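Local coordinates for acyl-CoA dehydrogenase domain protein Tcur3483 (Thermomonospora curvata, PDB 6WY9), which binds an FAD cofactor and probably acts as an acyl-CoA dehydrogenase-type oxidoreductase on CH-CH bonds of its substrate, at residues A[180-185]-A[227-232]. Numbering follows the deposited sequence.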
# COMPACT_ATOMS: atom_id res chain seq x y z
N GLY A 180 -32.48 8.08 -7.55
CA GLY A 180 -33.44 9.13 -7.79
C GLY A 180 -34.69 8.71 -8.55
O GLY A 180 -35.53 9.56 -8.83
N ALA A 181 -34.85 7.43 -8.91
CA ALA A 181 -36.00 7.09 -9.73
C ALA A 181 -37.31 7.43 -9.02
O ALA A 181 -38.31 7.71 -9.67
CB ALA A 181 -35.99 5.62 -10.14
N ASN A 182 -37.31 7.40 -7.68
CA ASN A 182 -38.50 7.72 -6.89
C ASN A 182 -38.85 9.20 -6.91
O ASN A 182 -39.99 9.57 -6.59
CB ASN A 182 -38.31 7.26 -5.43
CG ASN A 182 -37.02 7.82 -4.79
OD1 ASN A 182 -35.96 7.86 -5.41
ND2 ASN A 182 -37.12 8.25 -3.54
N THR A 183 -37.89 10.07 -7.26
CA THR A 183 -38.12 11.52 -7.28
C THR A 183 -37.97 12.13 -8.65
O THR A 183 -38.22 13.33 -8.80
CB THR A 183 -37.14 12.25 -6.31
OG1 THR A 183 -35.78 12.08 -6.74
CG2 THR A 183 -37.28 11.72 -4.90
N ALA A 184 -37.56 11.37 -9.66
CA ALA A 184 -37.35 11.87 -11.01
C ALA A 184 -38.66 11.90 -11.79
O ALA A 184 -39.64 11.21 -11.47
CB ALA A 184 -36.33 11.00 -11.75
N ASP A 185 -38.67 12.72 -12.85
CA ASP A 185 -39.75 12.77 -13.82
C ASP A 185 -39.50 11.90 -15.05
O ASP A 185 -40.46 11.56 -15.75
CB ASP A 185 -39.98 14.20 -14.30
CG ASP A 185 -40.14 15.17 -13.17
OD1 ASP A 185 -41.11 15.05 -12.40
OD2 ASP A 185 -39.27 16.05 -13.03
N VAL A 227 -31.08 5.95 -0.11
CA VAL A 227 -32.07 5.06 -0.70
C VAL A 227 -31.95 5.21 -2.21
O VAL A 227 -32.09 6.32 -2.74
CB VAL A 227 -33.49 5.38 -0.21
CG1 VAL A 227 -34.50 4.46 -0.88
CG2 VAL A 227 -33.58 5.22 1.32
N VAL A 228 -31.65 4.11 -2.91
CA VAL A 228 -31.78 4.07 -4.37
C VAL A 228 -32.94 3.13 -4.67
O VAL A 228 -33.76 2.87 -3.79
CB VAL A 228 -30.44 3.69 -5.03
CG1 VAL A 228 -29.36 4.76 -4.69
CG2 VAL A 228 -29.97 2.31 -4.57
N THR A 229 -33.07 2.63 -5.91
CA THR A 229 -34.25 1.85 -6.27
C THR A 229 -33.89 0.73 -7.23
O THR A 229 -32.80 0.69 -7.80
CB THR A 229 -35.36 2.70 -6.94
OG1 THR A 229 -34.93 3.06 -8.26
CG2 THR A 229 -35.64 3.97 -6.13
N ALA A 230 -34.82 -0.21 -7.36
CA ALA A 230 -34.94 -1.01 -8.57
C ALA A 230 -36.10 -0.41 -9.35
O ALA A 230 -37.05 0.10 -8.75
CB ALA A 230 -35.20 -2.49 -8.25
N THR A 231 -36.01 -0.40 -10.67
CA THR A 231 -37.12 0.08 -11.48
C THR A 231 -37.54 -1.04 -12.41
O THR A 231 -36.73 -1.89 -12.78
CB THR A 231 -36.76 1.36 -12.25
OG1 THR A 231 -35.52 1.19 -12.96
CG2 THR A 231 -36.65 2.57 -11.27
N TYR A 232 -38.83 -1.06 -12.73
CA TYR A 232 -39.47 -2.11 -13.52
C TYR A 232 -40.25 -1.49 -14.67
O TYR A 232 -40.91 -0.47 -14.48
CB TYR A 232 -40.41 -2.99 -12.65
CG TYR A 232 -39.67 -3.55 -11.46
CD1 TYR A 232 -38.92 -4.72 -11.58
CD2 TYR A 232 -39.66 -2.89 -10.24
CE1 TYR A 232 -38.20 -5.22 -10.51
CE2 TYR A 232 -38.94 -3.39 -9.14
CZ TYR A 232 -38.22 -4.56 -9.29
OH TYR A 232 -37.50 -5.08 -8.24
O HOH W 1 -33.36 6.94 -5.04
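The flat amide of Asn182 has Thr229 CG2 over one face, near its oxygen end: this methyl is 4.0 Å from Asn182 OD1 and lies well off the amide plane. On the opposite face sits Thr183 CG2, 3.9 Å from Asn182 CG, so methyls flank the plane. Of the two polar ends, ND2 donates to Gly58 O and OD1 accepts from a water 2.8 Å away, which stands about 34° out of the plane on the Thr229 side. The water also donates to Val227 O (2.7 Å) and accepts from Gly180 N (2.9 Å), tying loop and strand together through three hydrogen bonds; both ends of the amide are thus satisfied, which should fix its rotation.

The methyl of Ala181 packs against two threonines. Ala181 CB lies 3.3 Å from Thr229 OG1 and 3.3 Å from Thr231 CG2, the latter tighter than normal carbon packing. Thr229 places OG1 between backbone N and carbonyl carbon (chi1 71°), with CG2 beside the N and turned to the amide; OG1 is hydrogen-bonded to Thr178 O, so its approach to Ala181 is packing. Thr231 OG1 is likewise engaged, with Tyr233 OH and Thr178 OG1.

A type I turn presents both loop residues: Thr183 N donates a hydrogen bond to Gly180 O, with Ala181 and Asn182 at its two corners, both with helical phi and psi. The CB of Val228 points away from this turn, and the residue touches the flavin cofactor, as well as Phe177 and Ser179 of the cofactor pocket. The arrangement belongs to the middle beta-domain of the acyl-CoA dehydrogenase fold, where the link from strand 168-176 to strand 186-192, joining two sheets, folds over strand 227-239 behind the FAD site.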